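HIAXHD3 (Humicola insolens, PDB 3ZXJ) is a family 43 glycoside hydrolase, an exo-acting arabinofuranosidase that probably removes arabinose side chains from xylan. Local coordinates at residues G145-D150 with A194-I199; K343-G348 with I355-T360; F469-E474 with M498-R503. All blocks are in the same frame, centred on the assembly; numbering follows the deposited sequence.

Interaction 1. Residues G145-D150 with A194-I199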
loop_
_atom_site.group_PDB
_atom_site.type_symbol
_atom_site.label_atom_id
_atom_site.label_comp_id
_atom_site.label_asym_id
_atom_site.label_seq_id
_atom_site.Cartn_x
_atom_site.Cartn_y
_atom_site.Cartn_z
ATOM N N GLY A 145 15.238 8.577 3.724
ATOM C CA GLY A 145 14.574 9.064 4.941
ATOM C C GLY A 145 14.803 10.564 5.082
ATOM O O GLY A 145 15.916 11.007 5.398
ATOM N N LEU A 146 13.752 11.340 4.868
ATOM C CA LEU A 146 13.818 12.808 4.967
ATOM C C LEU A 146 13.761 13.282 6.417
ATOM O O LEU A 146 12.971 12.776 7.201
ATOM C CB LEU A 146 12.629 13.445 4.212
ATOM C CG LEU A 146 12.396 14.957 4.349
ATOM C CD1 LEU A 146 13.618 15.697 3.789
ATOM C CD2 LEU A 146 11.127 15.294 3.584
ATOM N N LEU A 147 14.608 14.247 6.747
ATOM C CA LEU A 147 14.507 15.013 7.995
ATOM C C LEU A 147 14.413 16.502 7.659
ATOM O O LEU A 147 15.237 17.035 6.891
ATOM C CB LEU A 147 15.720 14.777 8.903
ATOM C CG LEU A 147 15.882 15.761 10.089
ATOM C CD1 LEU A 147 14.738 15.576 11.073
ATOM C CD2 LEU A 147 17.228 15.602 10.790
ATOM N N ILE A 148 13.419 17.176 8.235
ATOM C CA ILE A 148 13.393 18.633 8.200
ATOM C C ILE A 148 13.893 19.098 9.567
ATOM O O ILE A 148 13.213 18.945 10.587
ATOM C CB ILE A 148 11.987 19.183 7.854
ATOM C CG1 ILE A 148 11.531 18.596 6.510
ATOM C CG2 ILE A 148 11.994 20.709 7.827
ATOM C CD1 ILE A 148 10.114 18.955 6.038
ATOM N N ASP A 149 15.114 19.621 9.580
ATOM C CA ASP A 149 15.800 19.915 10.825
ATOM C C ASP A 149 15.192 21.147 11.519
ATOM O O ASP A 149 14.398 21.887 10.930
ATOM C CB ASP A 149 17.297 20.083 10.561
ATOM C CG ASP A 149 18.134 19.841 11.787
ATOM O OD1 ASP A 149 17.571 19.494 12.842
ATOM O OD2 ASP A 149 19.363 19.975 11.708
ATOM N N ASP A 150 15.548 21.354 12.790
ATOM C CA ASP A 150 14.943 22.413 13.605
ATOM C C ASP A 150 15.194 23.806 12.997
ATOM O O ASP A 150 14.411 24.726 13.228
ATOM C CB ASP A 150 15.478 22.363 15.053
ATOM C CG ASP A 150 15.153 21.043 15.775
ATOM O OD1 ASP A 150 14.063 20.451 15.537
ATOM O OD2 ASP A 150 15.981 20.606 16.597
ATOM N N ALA A 194 16.382 3.482 5.614
ATOM C CA ALA A 194 16.587 4.700 6.434
ATOM C C ALA A 194 15.333 5.549 6.747
ATOM O O ALA A 194 14.489 5.820 5.856
ATOM C CB ALA A 194 17.668 5.591 5.820
ATOM N N ARG A 195 15.237 5.936 8.024
ATOM C CA ARG A 195 14.336 6.972 8.530
ATOM C C ARG A 195 15.212 7.853 9.438
ATOM O O ARG A 195 16.019 7.330 10.213
ATOM C CB ARG A 195 13.205 6.326 9.355
ATOM C CG ARG A 195 12.440 5.225 8.595
ATOM C CD ARG A 195 11.373 5.938 7.872
ATOM N NE ARG A 195 10.573 5.233 6.843
ATOM C CZ ARG A 195 10.689 5.475 5.543
ATOM N NH1 ARG A 195 11.707 6.217 5.081
ATOM N NH2 ARG A 195 9.826 4.946 4.696
HETATM N N MSE A 196 15.057 9.176 9.363
HETATM C CA MSE A 196 15.979 10.107 10.024
HETATM C C MSE A 196 15.230 11.057 10.907
HETATM O O MSE A 196 14.125 11.511 10.561
HETATM C CB MSE A 196 16.746 10.890 8.948
HETATM C CG MSE A 196 17.863 11.714 9.565
HETATM SE SE MSE A 196 19.015 12.529 8.177
HETATM C CE MSE A 196 20.354 13.351 9.350
ATOM N N TYR A 197 15.800 11.342 12.076
ATOM C CA TYR A 197 15.115 12.119 13.118
ATOM C C TYR A 197 16.070 13.063 13.817
ATOM O O TYR A 197 17.263 12.784 13.906
ATOM C CB TYR A 197 14.528 11.199 14.194
ATOM C CG TYR A 197 13.648 10.115 13.623
ATOM C CD1 TYR A 197 12.289 10.366 13.356
ATOM C CD2 TYR A 197 14.177 8.850 13.301
ATOM C CE1 TYR A 197 11.480 9.367 12.807
ATOM C CE2 TYR A 197 13.366 7.848 12.760
ATOM C CZ TYR A 197 12.032 8.116 12.515
ATOM O OH TYR A 197 11.246 7.120 11.975
ATOM N N LYS A 198 15.508 14.157 14.331
ATOM C CA LYS A 198 16.204 15.057 15.207
ATOM C C LYS A 198 15.440 14.994 16.517
ATOM O O LYS A 198 14.263 15.354 16.570
ATOM C CB LYS A 198 16.184 16.487 14.632
ATOM C CG LYS A 198 16.738 17.573 15.559
ATOM C CD LYS A 198 18.244 17.447 15.777
ATOM C CE LYS A 198 18.841 18.703 16.428
ATOM N NZ LYS A 198 18.522 19.972 15.690
ATOM N N ILE A 199 16.096 14.542 17.574
ATOM C CA ILE A 199 15.398 14.278 18.824
ATOM C C ILE A 199 16.245 14.802 19.965
ATOM O O ILE A 199 17.365 14.346 20.152
ATOM C CB ILE A 199 15.145 12.760 19.034
ATOM C CG1 ILE A 199 14.243 12.208 17.927
ATOM C CG2 ILE A 199 14.465 12.526 20.381
ATOM C CD1 ILE A 199 14.121 10.702 17.932
HETATM O O HOH W 1 12.742 9.866 7.515
HETATM O O HOH W 2 13.310 17.971 16.841
#
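The ammonium group of K198 is held by two successive aspartates, D149 and D150, where the chain leaves strand 145-148. K198 NZ is 3.0 Å from D149 OD1 and meets it on the syn side, 22° out of the carboxylate plane. K198 NZ is 2.8 Å from D150 OD2 but reaches that oxygen from above the carboxylate plane. D149 OD1 also accepts the backbone N of D150 at 2.7 Å, on the same face as K198 NZ. The other oxygen of D149 goes to Y203 OH, so both oxygens of this carboxylate are engaged. The lysine chain starts with CG anti to the backbone N (chi1 173°) and bends at chi2 and chi4, which brings NZ between the two carboxylates. A methionine in its place would probably leave both carboxylates without their positive partner and free D150 to turn outward. Further along the strands L147 supplies apolar contact. L147 CD1 lies 3.9 Å from K198 CB. L147 CB packs 3.8 Å from CG of the selenomethionine M196, the two side chains crossing at about a right angle. G145 has no side chain, so its CA can come within 3.4 Å of A194 O. The strands run nearly parallel, 14° apart, yet no direct backbone hydrogen bond joins them. Instead a water bridges L146 O and M196 N, and a second bridges D150 OD1 and K198 O. The R195 guanidinium bonds the backbone oxygens of S86, D19 and L20, with its side chain about 7 Å from a bound buffer molecule. Strands 145-148 and 192-199 each open a four-stranded antiparallel sheet, and their meeting is that of neighbouring blades in the five-bladed beta-propeller of family 43.

Interaction 2. Residues K343-G348 with I355-T360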
loop_
_atom_site.group_PDB
_atom_site.type_symbol
_atom_site.label_atom_id
_atom_site.label_comp_id
_atom_site.label_asym_id
_atom_site.label_seq_id
_atom_site.Cartn_x
_atom_site.Cartn_y
_atom_site.Cartn_z
ATOM N N LYS A 343 -10.989 5.828 -20.954
ATOM C CA LYS A 343 -11.752 4.554 -21.035
ATOM C C LYS A 343 -12.545 4.207 -19.775
ATOM O O LYS A 343 -13.249 3.180 -19.733
ATOM C CB LYS A 343 -10.840 3.390 -21.477
ATOM C CG LYS A 343 -10.302 3.543 -22.900
ATOM C CD LYS A 343 -11.449 3.378 -23.919
ATOM C CE LYS A 343 -11.012 3.011 -25.325
ATOM N NZ LYS A 343 -10.198 4.113 -25.859
ATOM N N PHE A 344 -12.484 5.062 -18.758
ATOM C CA PHE A 344 -13.375 4.855 -17.611
ATOM C C PHE A 344 -14.095 6.153 -17.291
ATOM O O PHE A 344 -13.609 7.242 -17.615
ATOM C CB PHE A 344 -12.610 4.317 -16.372
ATOM C CG PHE A 344 -11.820 5.364 -15.623
ATOM C CD1 PHE A 344 -12.426 6.139 -14.610
ATOM C CD2 PHE A 344 -10.470 5.595 -15.921
ATOM C CE1 PHE A 344 -11.701 7.114 -13.903
ATOM C CE2 PHE A 344 -9.740 6.565 -15.208
ATOM C CZ PHE A 344 -10.354 7.320 -14.211
ATOM N N THR A 345 -15.243 6.019 -16.647
ATOM C CA THR A 345 -16.025 7.165 -16.237
ATOM C C THR A 345 -16.556 6.916 -14.844
ATOM O O THR A 345 -17.266 5.939 -14.603
ATOM C CB THR A 345 -17.218 7.421 -17.187
ATOM O OG1 THR A 345 -16.721 7.657 -18.515
ATOM C CG2 THR A 345 -17.977 8.662 -16.731
ATOM N N LEU A 346 -16.229 7.817 -13.935
ATOM C CA LEU A 346 -16.892 7.841 -12.649
ATOM C C LEU A 346 -18.139 8.699 -12.814
ATOM O O LEU A 346 -18.058 9.921 -12.925
ATOM C CB LEU A 346 -15.963 8.404 -11.565
ATOM C CG LEU A 346 -15.095 7.436 -10.751
ATOM C CD1 LEU A 346 -14.101 8.216 -9.884
ATOM C CD2 LEU A 346 -15.962 6.541 -9.854
ATOM N N LEU A 347 -19.304 8.054 -12.856
ATOM C CA LEU A 347 -20.534 8.746 -13.203
ATOM C C LEU A 347 -20.928 9.766 -12.153
ATOM O O LEU A 347 -21.448 10.819 -12.475
ATOM C CB LEU A 347 -21.671 7.758 -13.426
ATOM C CG LEU A 347 -21.468 6.875 -14.666
ATOM C CD1 LEU A 347 -22.581 5.842 -14.689
ATOM C CD2 LEU A 347 -21.459 7.696 -15.948
ATOM N N GLY A 348 -20.712 9.414 -10.894
ATOM C CA GLY A 348 -20.872 10.367 -9.820
ATOM C C GLY A 348 -22.296 10.515 -9.367
ATOM O O GLY A 348 -23.211 9.783 -9.806
ATOM N N ILE A 355 -18.133 3.282 -14.990
ATOM C CA ILE A 355 -18.109 2.587 -16.258
ATOM C C ILE A 355 -16.679 2.236 -16.614
ATOM O O ILE A 355 -15.813 3.121 -16.606
ATOM C CB ILE A 355 -18.682 3.434 -17.396
ATOM C CG1 ILE A 355 -20.168 3.741 -17.129
ATOM C CG2 ILE A 355 -18.486 2.710 -18.730
ATOM C CD1 ILE A 355 -20.720 4.642 -18.213
ATOM N N LEU A 356 -16.441 0.955 -16.928
ATOM C CA LEU A 356 -15.156 0.508 -17.454
ATOM C C LEU A 356 -15.361 0.099 -18.901
ATOM O O LEU A 356 -15.962 -0.940 -19.183
ATOM C CB LEU A 356 -14.607 -0.694 -16.664
ATOM C CG LEU A 356 -14.290 -0.504 -15.176
ATOM C CD1 LEU A 356 -13.917 -1.831 -14.502
ATOM C CD2 LEU A 356 -13.203 0.533 -14.978
ATOM N N ARG A 357 -14.906 0.942 -19.821
ATOM C CA ARG A 357 -14.911 0.553 -21.236
ATOM C C ARG A 357 -13.640 -0.219 -21.500
ATOM O O ARG A 357 -12.614 0.055 -20.856
ATOM C CB ARG A 357 -15.016 1.799 -22.129
ATOM C CG ARG A 357 -16.327 2.540 -21.901
ATOM C CD ARG A 357 -16.463 3.844 -22.696
ATOM N NE ARG A 357 -15.585 4.916 -22.189
ATOM C CZ ARG A 357 -15.739 5.580 -21.034
ATOM N NH1 ARG A 357 -16.751 5.330 -20.214
ATOM N NH2 ARG A 357 -14.869 6.527 -20.704
ATOM N N THR A 358 -13.678 -1.208 -22.392
ATOM C CA THR A 358 -12.445 -1.984 -22.620
ATOM C C THR A 358 -11.354 -1.040 -23.161
ATOM O O THR A 358 -11.618 -0.202 -24.026
ATOM C CB THR A 358 -12.653 -3.171 -23.587
ATOM O OG1 THR A 358 -13.233 -2.695 -24.796
ATOM C CG2 THR A 358 -13.618 -4.245 -22.978
ATOM N N ALA A 359 -10.134 -1.217 -22.662
ATOM C CA ALA A 359 -9.004 -0.325 -22.958
ATOM C C ALA A 359 -7.864 -1.034 -23.679
ATOM O O ALA A 359 -7.006 -0.379 -24.302
ATOM C CB ALA A 359 -8.503 0.338 -21.663
ATOM N N THR A 360 -7.860 -2.363 -23.622
ATOM C CA THR A 360 -6.768 -3.164 -24.215
ATOM C C THR A 360 -7.369 -4.372 -24.911
ATOM O O THR A 360 -8.274 -5.024 -24.363
ATOM C CB THR A 360 -5.767 -3.687 -23.148
ATOM O OG1 THR A 360 -5.294 -2.609 -22.343
ATOM C CG2 THR A 360 -4.568 -4.365 -23.805
#
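A beta hairpin pairs T345 with I355 and F344 with L356, its strands 344-346 and 354-357 running antiparallel. T345 and I355 form the hydrogen-bonded pair: T345 N is 3.0 Å from I355 O, and I355 N is 2.8 Å from T345 O. R357 N continues the ladder to K343 O at 2.8 Å. The R357 side chain then turns back across the neighbouring strand. Its bend at chi3 (-71°) brings the guanidinium end-on to T345, where two nitrogens grip one hydroxyl oxygen. R357 NH1 is 2.9 Å from T345 OG1 and R357 NH2 is 3.1 Å from the same atom. NH2 also bonds S342 O, and the K343 carbonyl carbon lies over one face of the guanidinium. These bonds together hold the flat group against the strand. The hairpin forms one margin of a seven-stranded antiparallel sheet in the concanavalin A-like beta-sandwich domain, with 344-346 outermost and 354-357 next to 523-533. On the face away from T345, the non-hydrogen-bonded pair F344 and L356 touch, F344 CB to L356 CD2 at 4.1 Å. The F344 ring leads off to meet W335, while L356 packs on V526 and on V512 of the other sheet. Beyond the strand end, L347 CD2 touches I355 CD1 at 3.9 Å, the side chains crossing at a slant. At the other end, the aliphatic part of K343 lies along A359, CB to CB at 3.8 Å.

Interaction 3. Residues F469-E474 with M498-R503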
loop_
_atom_site.group_PDB
_atom_site.type_symbol
_atom_site.label_atom_id
_atom_site.label_comp_id
_atom_site.label_asym_id
_atom_site.label_seq_id
_atom_site.Cartn_x
_atom_site.Cartn_y
_atom_site.Cartn_z
ATOM N N PHE A 469 3.601 -17.050 5.809
ATOM C CA PHE A 469 4.920 -16.770 5.290
ATOM C C PHE A 469 5.972 -17.719 5.861
ATOM O O PHE A 469 6.003 -17.964 7.057
ATOM C CB PHE A 469 5.297 -15.332 5.621
ATOM C CG PHE A 469 6.567 -14.876 4.966
ATOM C CD1 PHE A 469 6.722 -14.978 3.587
ATOM C CD2 PHE A 469 7.596 -14.330 5.713
ATOM C CE1 PHE A 469 7.893 -14.532 2.963
ATOM C CE2 PHE A 469 8.785 -13.885 5.093
ATOM C CZ PHE A 469 8.931 -13.995 3.724
ATOM N N GLY A 470 6.833 -18.257 5.000
ATOM C CA GLY A 470 7.856 -19.180 5.464
ATOM C C GLY A 470 7.323 -20.545 5.876
ATOM O O GLY A 470 7.991 -21.262 6.593
ATOM N N THR A 471 6.107 -20.882 5.454
ATOM C CA THR A 471 5.531 -22.215 5.666
ATOM C C THR A 471 5.272 -22.847 4.315
ATOM O O THR A 471 5.389 -22.189 3.287
ATOM C CB THR A 471 4.185 -22.194 6.446
ATOM O OG1 THR A 471 3.128 -21.710 5.605
ATOM C CG2 THR A 471 4.283 -21.338 7.706
ATOM N N ASN A 472 4.901 -24.123 4.310
ATOM C CA ASN A 472 4.494 -24.723 3.033
ATOM C C ASN A 472 2.984 -24.915 2.915
ATOM O O ASN A 472 2.500 -25.590 2.004
ATOM C CB ASN A 472 5.344 -25.967 2.629
ATOM C CG ASN A 472 4.959 -27.245 3.366
ATOM O OD1 ASN A 472 5.229 -28.359 2.884
ATOM N ND2 ASN A 472 4.345 -27.106 4.527
ATOM N N THR A 473 2.240 -24.255 3.799
ATOM C CA THR A 473 0.775 -24.240 3.712
ATOM C C THR A 473 0.275 -23.030 2.903
ATOM O O THR A 473 0.489 -21.880 3.289
ATOM C CB THR A 473 0.101 -24.207 5.098
ATOM O OG1 THR A 473 0.628 -25.241 5.919
ATOM C CG2 THR A 473 -1.403 -24.417 4.965
ATOM N N GLU A 474 -0.377 -23.291 1.779
ATOM C CA GLU A 474 -0.911 -22.207 0.958
ATOM C C GLU A 474 -2.387 -22.018 1.300
ATOM O O GLU A 474 -3.158 -22.976 1.294
ATOM C CB GLU A 474 -0.726 -22.499 -0.526
ATOM C CG GLU A 474 0.730 -22.550 -0.932
ATOM C CD GLU A 474 0.923 -22.554 -2.434
ATOM O OE1 GLU A 474 0.034 -23.047 -3.147
ATOM O OE2 GLU A 474 1.983 -22.071 -2.892
HETATM N N MSE A 498 -3.068 -19.877 -2.909
HETATM C CA MSE A 498 -2.415 -18.583 -3.056
HETATM C C MSE A 498 -0.947 -18.714 -2.775
HETATM O O MSE A 498 -0.551 -19.493 -1.905
HETATM C CB MSE A 498 -3.030 -17.697 -1.975
HETATM C CG MSE A 498 -4.444 -17.299 -2.367
HETATM SE SE MSE A 498 -5.405 -16.982 -0.666
HETATM C CE MSE A 498 -4.934 -15.084 -0.611
ATOM N N THR A 499 -0.108 -17.967 -3.497
ATOM C CA THR A 499 1.336 -18.029 -3.221
ATOM C C THR A 499 1.736 -17.326 -1.915
ATOM O O THR A 499 1.127 -16.299 -1.551
ATOM C CB THR A 499 2.176 -17.454 -4.383
ATOM O OG1 THR A 499 3.570 -17.639 -4.090
ATOM C CG2 THR A 499 1.878 -15.945 -4.622
ATOM N N ASN A 500 2.723 -17.902 -1.214
ATOM C CA ASN A 500 3.374 -17.263 -0.051
ATOM C C ASN A 500 4.674 -16.515 -0.387
ATOM O O ASN A 500 5.389 -16.050 0.498
ATOM C CB ASN A 500 3.625 -18.307 1.052
ATOM C CG ASN A 500 2.325 -18.833 1.631
ATOM O OD1 ASN A 500 1.405 -18.060 1.864
ATOM N ND2 ASN A 500 2.234 -20.136 1.840
ATOM N N SER A 501 4.969 -16.381 -1.675
ATOM C CA SER A 501 6.184 -15.714 -2.099
ATOM C C SER A 501 6.185 -14.216 -1.779
ATOM O O SER A 501 5.172 -13.537 -1.932
ATOM C CB SER A 501 6.372 -15.892 -3.600
ATOM O OG SER A 501 7.551 -15.243 -4.027
ATOM N N TRP A 502 7.342 -13.706 -1.369
ATOM C CA TRP A 502 7.475 -12.263 -1.102
ATOM C C TRP A 502 7.873 -11.469 -2.326
ATOM O O TRP A 502 7.885 -10.236 -2.294
ATOM C CB TRP A 502 8.496 -12.043 0.028
ATOM C CG TRP A 502 9.867 -12.602 -0.320
ATOM C CD1 TRP A 502 10.378 -13.868 -0.016
ATOM C CD2 TRP A 502 10.937 -11.936 -1.076
ATOM N NE1 TRP A 502 11.660 -14.009 -0.498
ATOM C CE2 TRP A 502 12.043 -12.903 -1.166
ATOM C CE3 TRP A 502 11.083 -10.684 -1.671
ATOM C CZ2 TRP A 502 13.240 -12.597 -1.809
ATOM C CZ3 TRP A 502 12.292 -10.389 -2.332
ATOM C CH2 TRP A 502 13.349 -11.318 -2.380
ATOM N N ARG A 503 8.227 -12.141 -3.423
ATOM C CA ARG A 503 8.986 -11.467 -4.496
ATOM C C ARG A 503 8.257 -10.353 -5.247
ATOM O O ARG A 503 8.896 -9.397 -5.704
ATOM C CB ARG A 503 9.567 -12.486 -5.487
ATOM C CG ARG A 503 10.719 -13.240 -4.853
ATOM C CD ARG A 503 11.285 -14.314 -5.759
ATOM N NE ARG A 503 12.339 -15.077 -5.073
ATOM C CZ ARG A 503 13.618 -14.721 -5.036
ATOM N NH1 ARG A 503 14.021 -13.602 -5.623
ATOM N NH2 ARG A 503 14.498 -15.486 -4.397
HETATM O O HOH W 3 7.051 -17.789 2.047
HETATM O O HOH W 4 4.204 -21.971 0.758
HETATM O O HOH W 5 3.900 -20.468 -1.842
#
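N500 has CG anti to its carbonyl carbon (chi1 -66°), which sends its amide across to the 469-474 loop. F469 has CG opposite its own backbone N (chi1 -172°), which swings the ring toward N500 and W502. N500 ND2 donates to T473 O at 2.9 Å. T473 O lies near the amide plane of N500, but the nitrogen sits above the carbonyl plane. The same nitrogen donates to a water that bonds T471 O, so two loop carbonyls share one amide. Two more waters fill in the contact: one joins G470 N to N500 O, and one joins E474 OE2 to N500 N. T471 OG1 accepts from T473 N in an ST turn, which shapes the loop that receives N500, and is also hydrogen-bonded to A468 O. The F469 ring presents its edge to N500 O, with CD1 3.5 Å away. F469 CE1 lies 3.9 Å from W502 CB, the two side chains slanting past each other. E474 CB lies 3.3 Å from M498 O, and E474 OE1 makes a salt bridge to R406. The two loops follow strands 457-464 and 490-497 of the seven-stranded sheet of the concanavalin A-like domain. They face the propeller: F469 meets Y269 and bonds N243 through its backbone, N500 touches P270, and these partners lie in loops on either side of strands 250-254 and 260-267.

Overall arrangement
From the N terminus, interaction 1 comes first and closes a loop of 43 residues within the propeller, bringing two neighbouring sheets together. Interaction 2 follows with a short hairpin, its segments six residues apart, at one margin of the second domain. Interaction 3 comes last, spanning 23 residues that include strands 476-482 and 490-497. The three are in series, so none encloses or crosses another. Interactions 1 and 2 lie on opposite sides of the chain's centre, with centres 42 Å apart. Interactions 2 and 3 share the concanavalin A-like domain, their nearest atoms about 21 Å apart. Interaction 3 faces the propeller, so it sits where the two domains meet.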